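Local coordinates for methylmalonyl-CoA carboxyltransferase 12S subunit (Propionibacterium freudenreichii, PDB 1ON3), which forms the hexameric core of transcarboxylase and transfers the carboxyl group of methylmalonyl-CoA to the biotin of the 1.3S subunit, releasing propanoyl-CoA, at residues E[102-107]-E[136-141]; E[176-181]-E[198-203]; E[440-445]-E[465-470]. All blocks are in the same frame, centred on the assembly; numbering follows the deposited sequence.

Interaction 1 (E[102-107]-E[136-141]); sequences QDFTVM and FYDSGG. With MCA (methylmalonyl-coenzyme A), chain T.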
loop_
_atom_site.group_PDB
_atom_site.type_symbol
_atom_site.label_atom_id
_atom_site.label_comp_id
_atom_site.label_asym_id
_atom_site.label_seq_id
_atom_site.Cartn_x
_atom_site.Cartn_y
_atom_site.Cartn_z
ATOM N N GLN E 102 1.205 -6.816 39.845
ATOM C CA GLN E 102 0.253 -6.368 40.860
ATOM C C GLN E 102 0.770 -6.612 42.262
ATOM O O GLN E 102 1.390 -7.644 42.547
ATOM C CB GLN E 102 -1.103 -7.065 40.677
ATOM C CG GLN E 102 -1.894 -6.527 39.495
ATOM C CD GLN E 102 -3.250 -7.188 39.333
ATOM O OE1 GLN E 102 -3.354 -8.411 39.350
ATOM N NE2 GLN E 102 -4.294 -6.380 39.153
ATOM N N ASP E 103 0.489 -5.649 43.138
ATOM C CA ASP E 103 0.932 -5.705 44.518
ATOM C C ASP E 103 -0.260 -5.990 45.426
ATOM O O ASP E 103 -1.020 -5.083 45.792
ATOM C CB ASP E 103 1.580 -4.372 44.904
ATOM C CG ASP E 103 2.221 -4.414 46.271
ATOM O OD1 ASP E 103 2.046 -5.422 46.980
ATOM O OD2 ASP E 103 2.899 -3.434 46.637
ATOM N N PHE E 104 -0.418 -7.262 45.779
ATOM C CA PHE E 104 -1.505 -7.684 46.647
ATOM C C PHE E 104 -1.459 -7.037 48.045
ATOM O O PHE E 104 -2.488 -6.941 48.709
ATOM C CB PHE E 104 -1.485 -9.207 46.801
ATOM C CG PHE E 104 -2.674 -9.751 47.538
ATOM C CD1 PHE E 104 -3.910 -9.854 46.904
ATOM C CD2 PHE E 104 -2.574 -10.101 48.885
ATOM C CE1 PHE E 104 -5.030 -10.290 47.588
ATOM C CE2 PHE E 104 -3.695 -10.540 49.586
ATOM C CZ PHE E 104 -4.926 -10.634 48.936
ATOM N N THR E 105 -0.283 -6.607 48.499
ATOM C CA THR E 105 -0.172 -5.977 49.828
ATOM C C THR E 105 -0.828 -4.600 49.871
ATOM O O THR E 105 -0.969 -3.999 50.940
ATOM C CB THR E 105 1.304 -5.800 50.280
ATOM O OG1 THR E 105 1.923 -4.747 49.527
ATOM C CG2 THR E 105 2.081 -7.097 50.090
ATOM N N VAL E 106 -1.228 -4.101 48.705
ATOM C CA VAL E 106 -1.870 -2.799 48.621
ATOM C C VAL E 106 -3.345 -2.965 48.251
ATOM O O VAL E 106 -3.691 -3.220 47.095
ATOM C CB VAL E 106 -1.133 -1.914 47.596
ATOM C CG1 VAL E 106 -1.908 -0.643 47.344
ATOM C CG2 VAL E 106 0.271 -1.596 48.121
ATOM N N MET E 107 -4.215 -2.841 49.250
ATOM C CA MET E 107 -5.653 -2.990 49.041
ATOM C C MET E 107 -5.989 -4.281 48.278
ATOM O O MET E 107 -6.798 -4.289 47.344
ATOM C CB MET E 107 -6.208 -1.768 48.301
ATOM C CG MET E 107 -6.283 -0.487 49.148
ATOM S SD MET E 107 -7.225 0.873 48.352
ATOM C CE MET E 107 -8.947 0.345 48.566
ATOM N N PHE E 136 2.193 -10.039 35.942
ATOM C CA PHE E 136 1.984 -10.887 37.127
ATOM C C PHE E 136 0.688 -10.390 37.786
ATOM O O PHE E 136 0.608 -9.237 38.240
ATOM C CB PHE E 136 3.120 -10.752 38.152
ATOM C CG PHE E 136 4.417 -11.417 37.747
ATOM C CD1 PHE E 136 5.392 -10.707 37.056
ATOM C CD2 PHE E 136 4.689 -12.731 38.126
ATOM C CE1 PHE E 136 6.631 -11.297 36.757
ATOM C CE2 PHE E 136 5.914 -13.326 37.837
ATOM C CZ PHE E 136 6.892 -12.604 37.150
ATOM N N TYR E 137 -0.324 -11.253 37.801
ATOM C CA TYR E 137 -1.632 -10.955 38.382
ATOM C C TYR E 137 -1.707 -11.490 39.821
ATOM O O TYR E 137 -1.322 -12.621 40.087
ATOM C CB TYR E 137 -2.724 -11.633 37.549
ATOM C CG TYR E 137 -2.854 -11.106 36.145
ATOM C CD1 TYR E 137 -3.835 -10.177 35.824
ATOM C CD2 TYR E 137 -2.036 -11.584 35.119
ATOM C CE1 TYR E 137 -4.017 -9.735 34.510
ATOM C CE2 TYR E 137 -2.199 -11.151 33.798
ATOM C CZ TYR E 137 -3.191 -10.231 33.499
ATOM O OH TYR E 137 -3.371 -9.807 32.203
ATOM N N ASP E 138 -2.238 -10.687 40.736
ATOM C CA ASP E 138 -2.340 -11.061 42.141
ATOM C C ASP E 138 -3.344 -10.026 42.636
ATOM O O ASP E 138 -2.948 -9.000 43.186
ATOM C CB ASP E 138 -0.969 -10.843 42.809
ATOM C CG ASP E 138 -0.853 -11.533 44.159
ATOM O OD1 ASP E 138 -1.902 -11.930 44.696
ATOM O OD2 ASP E 138 0.280 -11.662 44.680
ATOM N N SER E 139 -4.637 -10.295 42.456
ATOM C CA SER E 139 -5.644 -9.289 42.785
ATOM C C SER E 139 -7.046 -9.753 43.170
ATOM O O SER E 139 -7.514 -10.800 42.740
ATOM C CB SER E 139 -5.760 -8.343 41.573
ATOM O OG SER E 139 -6.931 -7.545 41.599
ATOM N N GLY E 140 -7.730 -8.917 43.946
ATOM C CA GLY E 140 -9.097 -9.208 44.351
ATOM C C GLY E 140 -10.105 -8.689 43.332
ATOM O O GLY E 140 -11.311 -8.682 43.592
ATOM N N GLY E 141 -9.616 -8.251 42.172
ATOM C CA GLY E 141 -10.504 -7.741 41.132
ATOM C C GLY E 141 -10.633 -6.219 41.079
ATOM O O GLY E 141 -9.807 -5.498 41.627
HETATM C C8 MCA T . -9.880 -7.551 48.104
HETATM N N9 MCA T . -9.825 -6.341 48.802
HETATM C C4 MCA T . -10.539 -5.456 48.012
HETATM C C5 MCA T . -10.968 -6.208 46.893
HETATM N N7 MCA T . -10.543 -7.521 46.975
HETATM N N3 MCA T . -10.795 -4.103 48.243
HETATM C C2 MCA T . -11.543 -3.532 47.236
HETATM N N1 MCA T . -12.013 -4.162 46.107
HETATM C C6 MCA T . -11.741 -5.512 45.898
HETATM N N6 MCA T . -12.214 -6.080 44.784
HETATM C "C1'" MCA T . -9.235 -5.993 49.979
HETATM C "C2'" MCA T . -9.976 -6.678 51.132
HETATM O "O2'" MCA T . -11.082 -5.925 51.545
HETATM C "C3'" MCA T . -8.867 -6.846 52.141
HETATM O "O3'" MCA T . -8.780 -5.681 52.943
HETATM C "C4'" MCA T . -7.583 -7.081 51.324
HETATM O "O4'" MCA T . -7.897 -6.493 50.004
HETATM C "C5'" MCA T . -7.160 -8.573 51.019
HETATM O "O5'" MCA T . -7.997 -9.293 51.504
HETATM P P1 MCA T . -8.399 -10.364 52.290
HETATM O O11 MCA T . -9.754 -10.531 52.384
HETATM O O12 MCA T . -7.736 -9.920 53.362
HETATM O O6 MCA T . -7.933 -11.831 51.729
HETATM P P2 MCA T . -7.716 -13.061 51.265
HETATM O O21 MCA T . -8.361 -13.498 52.411
HETATM O O22 MCA T . -6.446 -13.448 50.797
HETATM O O7 MCA T . -8.793 -13.202 50.087
HETATM C CPB MCA T . -8.838 -12.496 49.116
HETATM C CPA MCA T . -9.858 -12.535 47.992
HETATM C CP7 MCA T . -10.928 -11.711 48.744
HETATM C CP9 MCA T . -10.178 -13.970 47.506
HETATM C CP8 MCA T . -9.256 -11.760 46.793
HETATM O OP3 MCA T . -10.550 -10.576 49.079
HETATM C CP6 MCA T . -12.178 -11.400 48.149
HETATM O OP2 MCA T . -12.886 -12.376 47.704
HETATM N NP2 MCA T . -12.607 -9.992 48.022
HETATM C CP5 MCA T . -13.430 -9.737 46.887
HETATM C CP4 MCA T . -13.720 -10.139 45.546
HETATM C CP3 MCA T . -14.593 -9.452 44.610
HETATM O OP1 MCA T . -15.779 -9.292 45.252
HETATM N NP1 MCA T . -14.503 -8.946 43.235
HETATM C CP2 MCA T . -15.729 -8.318 42.824
HETATM C CP1 MCA T . -15.465 -7.702 41.516
HETATM P P3 MCA T . -8.018 -5.108 54.286
HETATM O O31 MCA T . -8.808 -6.089 55.097
HETATM O O32 MCA T . -8.472 -3.693 54.497
HETATM O O33 MCA T . -6.538 -5.340 54.462
HETATM S S MCA T . -16.632 -6.962 40.853
HETATM C CS1 MCA T . -15.481 -6.762 39.707
HETATM O OS1 MCA T . -14.270 -7.101 39.588
HETATM C CS2 MCA T . -16.008 -7.157 38.468
HETATM C CS3 MCA T . -16.033 -6.246 37.507
HETATM C CS4 MCA T . -16.522 -8.476 37.817
HETATM O OS4 MCA T . -17.328 -8.470 36.885
HETATM O OS5 MCA T . -16.070 -9.501 38.307
HETATM O O HOH W 1 1.505 -9.056 44.852
#
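Gln102 makes both direct hydrogen bonds between 102-107 and 136-141. Its backbone N donates to Phe136 O at 3.0 Å, extending the parallel pairing of the two strands. The side chain then takes over: Gln102 OE1 accepts from Asp138 N at 2.9 Å, with the donor tilted 24° out of the amide carbonyl plane. CG stands anti to the carbonyl carbon (chi1 -74°) and the extended chain passes Phe136 O, which sets Gln102 OE1 3.3 Å from Ser139 CB and lets NE2 bond to Gln115. With an alanine here, Asp138 N would probably lose its acceptor and Gln115 its amide mate, and a gap would open beside Ser139 CB.

A water ties down the type I turn from Asp103 to Val106, joining Gln102 O and Phe104 N to Asp138 OD2, 2.9 Å from the last. That carboxylate oxygen is also held by Arg49 and Gln38. By van der Waals contact, Phe104 CB meets Asp138 OD1 at 3.5 Å, and the ring carries on to methylmalonyl-CoA, its CZ 3.7 Å from C5'.

Gly140 O accepts from the adenine N6 at 3.0 Å and weakly from pantetheine NP1, consistent with the bent CoA of the crotonase superfamily. Around all this, strand 133-139 runs between strands 95-102 and 170-175, with Phe136 against helix 46-53 and Phe104 against helix 32-40.

Interaction 2 (E[176-181]-E[198-203]); sequences GPCAGG and AHMFIT. With MCA (methylmalonyl-coenzyme A), chain T; DXX (methylmalonic acid), chain U.
Gly180 N donates to Phe201 O at 2.8 Å and closes the active-site end of a two-stranded parallel sheet in the crotonase fold. The next amide serves the substrate: Gly181 N gives a straight bond (177°) of 2.7 Å to OS5, an oxygen of the carboxylate of methylmalonyl-CoA. Gly180 CA passes 3.4 Å from OS5 of methylmalonyl-CoA, and a CB on Gly180 would run into both that oxygen and the carbonyl O of Ala179. Ile202 and Thr203 line the site of the bound methylmalonic acid, to which Gly204 N is hydrogen-bonded.

Behind this shell, Phe201 CG sits between its backbone N and carbonyl carbon (chi1 44°), which brings Phe201 CE1 to 3.8 Å from Ala179 CB. Ile202 curls CD1 back to Gly180 O at 3.6 Å. Glu380 of the second subunit accepts from Ile202 N, tying this strand end to the subunit interface, from which Gly413 of the second subunit also reaches the coenzyme.

Farther out, strands 177-179 and 199-201 run parallel, 11° apart. Phe201 N makes a weak bond to Cys178 O, and His199 N makes a 3.2 Å hydrogen bond to Gly176 O. Asp219 holds His199 NE2. On the sheet face of Cys178 and Met200, their two CB atoms pack 4.1 Å apart.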
loop_
_atom_site.group_PDB
_atom_site.type_symbol
_atom_site.label_atom_id
_atom_site.label_comp_id
_atom_site.label_asym_id
_atom_site.label_seq_id
_atom_site.Cartn_x
_atom_site.Cartn_y
_atom_site.Cartn_z
ATOM N N GLY E 176 -1.544 -15.326 42.509
ATOM C CA GLY E 176 -2.340 -15.049 43.687
ATOM C C GLY E 176 -3.780 -15.092 43.232
ATOM O O GLY E 176 -4.093 -15.754 42.229
ATOM N N PRO E 177 -4.695 -14.408 43.937
ATOM C CA PRO E 177 -6.089 -14.435 43.502
ATOM C C PRO E 177 -6.254 -13.649 42.206
ATOM O O PRO E 177 -5.420 -12.807 41.859
ATOM C CB PRO E 177 -6.832 -13.738 44.646
ATOM C CG PRO E 177 -5.970 -13.985 45.825
ATOM C CD PRO E 177 -4.578 -13.806 45.274
ATOM N N CYS E 178 -7.342 -13.943 41.514
ATOM C CA CYS E 178 -7.748 -13.279 40.280
ATOM C C CYS E 178 -9.249 -13.494 40.345
ATOM O O CYS E 178 -9.822 -14.334 39.642
ATOM C CB CYS E 178 -7.155 -13.963 39.046
ATOM S SG CYS E 178 -7.366 -12.950 37.535
ATOM N N ALA E 179 -9.882 -12.727 41.227
ATOM C CA ALA E 179 -11.315 -12.847 41.475
ATOM C C ALA E 179 -12.232 -12.032 40.584
ATOM O O ALA E 179 -12.247 -10.794 40.654
ATOM C CB ALA E 179 -11.598 -12.516 42.938
ATOM N N GLY E 180 -13.010 -12.729 39.762
ATOM C CA GLY E 180 -13.954 -12.061 38.894
ATOM C C GLY E 180 -13.538 -11.791 37.458
ATOM O O GLY E 180 -12.651 -12.443 36.905
ATOM N N GLY E 181 -14.208 -10.813 36.860
ATOM C CA GLY E 181 -13.941 -10.433 35.484
ATOM C C GLY E 181 -12.493 -10.109 35.180
ATOM O O GLY E 181 -12.102 -10.122 34.020
ATOM N N ALA E 198 -2.185 -19.763 43.356
ATOM C CA ALA E 198 -3.165 -18.899 42.701
ATOM C C ALA E 198 -4.555 -19.491 42.549
ATOM O O ALA E 198 -4.747 -20.699 42.645
ATOM C CB ALA E 198 -2.642 -18.472 41.319
ATOM N N HIS E 199 -5.528 -18.609 42.337
ATOM C CA HIS E 199 -6.910 -19.003 42.103
ATOM C C HIS E 199 -7.505 -18.011 41.115
ATOM O O HIS E 199 -7.186 -16.818 41.134
ATOM C CB HIS E 199 -7.715 -19.041 43.409
ATOM C CG HIS E 199 -7.223 -20.073 44.378
ATOM N ND1 HIS E 199 -6.234 -19.812 45.302
ATOM C CD2 HIS E 199 -7.513 -21.391 44.500
ATOM C CE1 HIS E 199 -5.931 -20.926 45.948
ATOM N NE2 HIS E 199 -6.692 -21.899 45.479
ATOM N N MET E 200 -8.359 -18.511 40.236
ATOM C CA MET E 200 -8.974 -17.682 39.216
ATOM C C MET E 200 -10.398 -18.178 38.970
ATOM O O MET E 200 -10.640 -19.379 38.932
ATOM C CB MET E 200 -8.137 -17.793 37.931
ATOM C CG MET E 200 -8.656 -17.042 36.730
ATOM S SD MET E 200 -7.342 -16.875 35.473
ATOM C CE MET E 200 -7.304 -18.538 34.754
ATOM N N PHE E 201 -11.340 -17.253 38.824
ATOM C CA PHE E 201 -12.728 -17.623 38.565
ATOM C C PHE E 201 -13.573 -16.394 38.261
ATOM O O PHE E 201 -13.225 -15.274 38.651
ATOM C CB PHE E 201 -13.317 -18.405 39.751
ATOM C CG PHE E 201 -12.977 -17.830 41.097
ATOM C CD1 PHE E 201 -13.437 -16.569 41.475
ATOM C CD2 PHE E 201 -12.189 -18.554 41.990
ATOM C CE1 PHE E 201 -13.117 -16.036 42.727
ATOM C CE2 PHE E 201 -11.862 -18.034 43.243
ATOM C CZ PHE E 201 -12.325 -16.772 43.614
ATOM N N ILE E 202 -14.657 -16.596 37.526
ATOM C CA ILE E 202 -15.534 -15.483 37.185
ATOM C C ILE E 202 -16.448 -15.242 38.381
ATOM O O ILE E 202 -16.662 -14.104 38.784
ATOM C CB ILE E 202 -16.376 -15.788 35.925
ATOM C CG1 ILE E 202 -15.471 -15.761 34.681
ATOM C CG2 ILE E 202 -17.495 -14.763 35.779
ATOM C CD1 ILE E 202 -14.543 -14.528 34.623
ATOM N N THR E 203 -16.976 -16.326 38.943
ATOM C CA THR E 203 -17.846 -16.231 40.112
ATOM C C THR E 203 -17.235 -17.028 41.270
ATOM O O THR E 203 -16.832 -18.184 41.101
ATOM C CB THR E 203 -19.252 -16.767 39.800
ATOM O OG1 THR E 203 -19.749 -16.120 38.623
ATOM C CG2 THR E 203 -20.207 -16.478 40.960
HETATM C C8 MCA T . -9.880 -7.551 48.104
HETATM N N9 MCA T . -9.825 -6.341 48.802
HETATM C C4 MCA T . -10.539 -5.456 48.012
HETATM C C5 MCA T . -10.968 -6.208 46.893
HETATM N N7 MCA T . -10.543 -7.521 46.975
HETATM N N3 MCA T . -10.795 -4.103 48.243
HETATM C C2 MCA T . -11.543 -3.532 47.236
HETATM N N1 MCA T . -12.013 -4.162 46.107
HETATM C C6 MCA T . -11.741 -5.512 45.898
HETATM N N6 MCA T . -12.214 -6.080 44.784
HETATM C "C1'" MCA T . -9.235 -5.993 49.979
HETATM C "C2'" MCA T . -9.976 -6.678 51.132
HETATM O "O2'" MCA T . -11.082 -5.925 51.545
HETATM C "C3'" MCA T . -8.867 -6.846 52.141
HETATM O "O3'" MCA T . -8.780 -5.681 52.943
HETATM C "C4'" MCA T . -7.583 -7.081 51.324
HETATM O "O4'" MCA T . -7.897 -6.493 50.004
HETATM C "C5'" MCA T . -7.160 -8.573 51.019
HETATM O "O5'" MCA T . -7.997 -9.293 51.504
HETATM P P1 MCA T . -8.399 -10.364 52.290
HETATM O O11 MCA T . -9.754 -10.531 52.384
HETATM O O12 MCA T . -7.736 -9.920 53.362
HETATM O O6 MCA T . -7.933 -11.831 51.729
HETATM P P2 MCA T . -7.716 -13.061 51.265
HETATM O O21 MCA T . -8.361 -13.498 52.411
HETATM O O22 MCA T . -6.446 -13.448 50.797
HETATM O O7 MCA T . -8.793 -13.202 50.087
HETATM C CPB MCA T . -8.838 -12.496 49.116
HETATM C CPA MCA T . -9.858 -12.535 47.992
HETATM C CP7 MCA T . -10.928 -11.711 48.744
HETATM C CP9 MCA T . -10.178 -13.970 47.506
HETATM C CP8 MCA T . -9.256 -11.760 46.793
HETATM O OP3 MCA T . -10.550 -10.576 49.079
HETATM C CP6 MCA T . -12.178 -11.400 48.149
HETATM O OP2 MCA T . -12.886 -12.376 47.704
HETATM N NP2 MCA T . -12.607 -9.992 48.022
HETATM C CP5 MCA T . -13.430 -9.737 46.887
HETATM C CP4 MCA T . -13.720 -10.139 45.546
HETATM C CP3 MCA T . -14.593 -9.452 44.610
HETATM O OP1 MCA T . -15.779 -9.292 45.252
HETATM N NP1 MCA T . -14.503 -8.946 43.235
HETATM C CP2 MCA T . -15.729 -8.318 42.824
HETATM C CP1 MCA T . -15.465 -7.702 41.516
HETATM P P3 MCA T . -8.018 -5.108 54.286
HETATM O O31 MCA T . -8.808 -6.089 55.097
HETATM O O32 MCA T . -8.472 -3.693 54.497
HETATM O O33 MCA T . -6.538 -5.340 54.462
HETATM S S MCA T . -16.632 -6.962 40.853
HETATM C CS1 MCA T . -15.481 -6.762 39.707
HETATM O OS1 MCA T . -14.270 -7.101 39.588
HETATM C CS2 MCA T . -16.008 -7.157 38.468
HETATM C CS3 MCA T . -16.033 -6.246 37.507
HETATM C CS4 MCA T . -16.522 -8.476 37.817
HETATM O OS4 MCA T . -17.328 -8.470 36.885
HETATM O OS5 MCA T . -16.070 -9.501 38.307
HETATM C C1 DXX U . -19.282 -11.455 41.721
HETATM O O1 DXX U . -19.399 -10.362 42.449
HETATM C CA DXX U . -18.151 -11.850 41.489
HETATM C CB DXX U . -17.838 -11.332 40.230
HETATM C C DXX U . -17.234 -12.669 42.230
HETATM O O DXX U . -17.819 -13.611 42.806
HETATM O O2 DXX U . -16.004 -12.478 42.285
#

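Interaction 3 (E[440-445]-E[465-470]); sequences GAEGAA and EKIEEY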
loop_
_atom_site.group_PDB
_atom_site.type_symbol
_atom_site.label_atom_id
_atom_site.label_comp_id
_atom_site.label_asym_id
_atom_site.label_seq_id
_atom_site.Cartn_x
_atom_site.Cartn_y
_atom_site.Cartn_z
ATOM N N GLY E 440 -11.410 -46.923 7.518
ATOM C CA GLY E 440 -10.797 -48.246 7.587
ATOM C C GLY E 440 -11.255 -49.189 6.486
ATOM O O GLY E 440 -12.426 -49.195 6.125
ATOM N N ALA E 441 -10.338 -49.989 5.949
ATOM C CA ALA E 441 -10.682 -50.920 4.873
ATOM C C ALA E 441 -11.891 -51.781 5.222
ATOM O O ALA E 441 -12.756 -52.013 4.377
ATOM C CB ALA E 441 -9.487 -51.813 4.536
ATOM N N GLU E 442 -11.962 -52.248 6.464
ATOM C CA GLU E 442 -13.082 -53.085 6.877
ATOM C C GLU E 442 -14.409 -52.344 6.828
ATOM O O GLU E 442 -15.389 -52.852 6.288
ATOM C CB GLU E 442 -12.872 -53.622 8.291
ATOM C CG GLU E 442 -14.045 -54.446 8.788
ATOM C CD GLU E 442 -13.825 -55.003 10.178
ATOM O OE1 GLU E 442 -14.739 -55.679 10.697
ATOM O OE2 GLU E 442 -12.740 -54.765 10.751
ATOM N N GLY E 443 -14.435 -51.149 7.410
ATOM C CA GLY E 443 -15.652 -50.354 7.425
ATOM C C GLY E 443 -16.128 -50.020 6.025
ATOM O O GLY E 443 -17.331 -50.045 5.741
ATOM N N ALA E 444 -15.183 -49.703 5.147
ATOM C CA ALA E 444 -15.516 -49.380 3.769
ATOM C C ALA E 444 -16.165 -50.599 3.121
ATOM O O ALA E 444 -17.304 -50.537 2.656
ATOM C CB ALA E 444 -14.259 -48.987 3.003
ATOM N N ALA E 445 -15.427 -51.707 3.110
ATOM C CA ALA E 445 -15.875 -52.968 2.523
ATOM C C ALA E 445 -17.328 -53.305 2.833
ATOM O O ALA E 445 -18.095 -53.654 1.935
ATOM C CB ALA E 445 -14.975 -54.105 2.991
ATOM N N GLU E 465 -11.252 -60.946 1.129
ATOM C CA GLU E 465 -10.700 -60.655 -0.190
ATOM C C GLU E 465 -10.856 -59.168 -0.548
ATOM O O GLU E 465 -9.905 -58.514 -0.986
ATOM C CB GLU E 465 -11.404 -61.509 -1.253
ATOM C CG GLU E 465 -11.283 -60.966 -2.676
ATOM C CD GLU E 465 -9.843 -60.890 -3.156
ATOM O OE1 GLU E 465 -9.598 -60.307 -4.239
ATOM O OE2 GLU E 465 -8.955 -61.423 -2.452
ATOM N N LYS E 466 -12.064 -58.651 -0.362
ATOM C CA LYS E 466 -12.367 -57.253 -0.665
ATOM C C LYS E 466 -11.677 -56.277 0.277
ATOM O O LYS E 466 -11.213 -55.213 -0.148
ATOM C CB LYS E 466 -13.879 -57.031 -0.637
ATOM C CG LYS E 466 -14.588 -57.713 -1.795
ATOM C CD LYS E 466 -14.011 -57.210 -3.112
ATOM C CE LYS E 466 -14.628 -57.900 -4.314
ATOM N NZ LYS E 466 -14.128 -57.319 -5.597
ATOM N N ILE E 467 -11.615 -56.634 1.552
ATOM C CA ILE E 467 -10.957 -55.789 2.531
ATOM C C ILE E 467 -9.486 -55.673 2.139
ATOM O O ILE E 467 -8.907 -54.585 2.157
ATOM C CB ILE E 467 -11.092 -56.387 3.941
ATOM C CG1 ILE E 467 -12.529 -56.180 4.433
ATOM C CG2 ILE E 467 -10.054 -55.767 4.882
ATOM C CD1 ILE E 467 -12.833 -56.827 5.754
ATOM N N GLU E 468 -8.898 -56.804 1.769
ATOM C CA GLU E 468 -7.503 -56.865 1.347
ATOM C C GLU E 468 -7.317 -55.974 0.120
ATOM O O GLU E 468 -6.369 -55.192 0.048
ATOM C CB GLU E 468 -7.143 -58.320 1.018
ATOM C CG GLU E 468 -5.692 -58.585 0.643
ATOM C CD GLU E 468 -4.703 -58.178 1.726
ATOM O OE1 GLU E 468 -5.073 -58.178 2.923
ATOM O OE2 GLU E 468 -3.542 -57.873 1.375
ATOM N N GLU E 469 -8.239 -56.102 -0.833
ATOM C CA GLU E 469 -8.236 -55.323 -2.067
ATOM C C GLU E 469 -8.275 -53.823 -1.799
ATOM O O GLU E 469 -7.488 -53.064 -2.367
ATOM C CB GLU E 469 -9.448 -55.678 -2.927
ATOM C CG GLU E 469 -9.356 -57.004 -3.662
ATOM C CD GLU E 469 -10.553 -57.236 -4.570
ATOM O OE1 GLU E 469 -10.909 -56.312 -5.335
ATOM O OE2 GLU E 469 -11.133 -58.339 -4.526
ATOM N N TYR E 470 -9.206 -53.412 -0.945
ATOM C CA TYR E 470 -9.380 -52.004 -0.592
ATOM C C TYR E 470 -8.129 -51.476 0.112
ATOM O O TYR E 470 -7.604 -50.422 -0.238
ATOM C CB TYR E 470 -10.596 -51.845 0.322
ATOM C CG TYR E 470 -11.073 -50.410 0.484
ATOM C CD1 TYR E 470 -11.918 -49.817 -0.465
ATOM C CD2 TYR E 470 -10.674 -49.642 1.584
ATOM C CE1 TYR E 470 -12.360 -48.491 -0.322
ATOM C CE2 TYR E 470 -11.104 -48.315 1.738
ATOM C CZ TYR E 470 -11.946 -47.747 0.782
ATOM O OH TYR E 470 -12.367 -46.441 0.933
#
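Tyr470 N reaches back one helical turn to Lys466 O at 2.8 Å, a helical bond at the residue whose ring lies against 440-445. The motif is a helix-helix crossing in the C-terminal half of the carboxyltransferase: the short segments of helices 441-448 and 459-474 approach to 8.6 Å between axes at 120°, and apolar contacts hold them together.

Tyr470 does one half of the work. With CG anti to the backbone N (chi1 -166°), its ring slides under the first helix, and Ala444 CB stands over one face in a CH-pi contact, 3.6 Å from the ring centroid and 21° off the normal. The methyl is displaced toward the rim, so its nearest ring atom is CZ. Farther back along the same ring, Tyr470 CD2 meets Ala441 CA at 3.5 Å. The hydroxyl bonds to Ile144 O of the second subunit, a residue of the coenzyme pocket on which Ala444 also packs, and Phe474 packs edge-to-face with the ring. Tyr470 and Ala444 thus serve both the crossing and the subunit interface.

Ile467 does the other half, set among Ala441, Glu442 and Ala445. Its CG1 lies 3.5 Å from Ala445 CB, while the CG2 branch turns to Ala441 CB, which also touches Ile467 O. The small alanines on this face let the second helix's larger side chains come close to the backbone.

The charged residues lie toward the outside. Lys466 and Glu469 form a salt bridge within their own helix, its hydrogen bonds weak, and Glu468 pairs with Lys7 of the third subunit. At the solvent edge Glu442 and Ile467 run side by side, the methylene CG of Glu442 4.0 Å from Ile467 CD1.

Interactions 1 and 2 are neighbours, their centres about 11 Å apart: Ser139 N probably donates to Pro177 O, and Asp138 OD1 packs on Gly176 and Pro177. Both are buried and line one coenzyme, interaction 1 at adenine and pantetheine, interaction 2 along pantetheine to the acyl carboxylate. Interaction 2 is held by main-chain bonds, interaction 1 by one main-chain bond, one side-chain amide and a water. Interaction 3 belongs to the other half of the chain, about 54 Å from interaction 2 between centres. It is largely buried but reaches solvent at Glu442, and joins helices through methyl groups and one ring. Interactions 2 and 3 each touch the second subunit; interaction 1 meets no other protein chain.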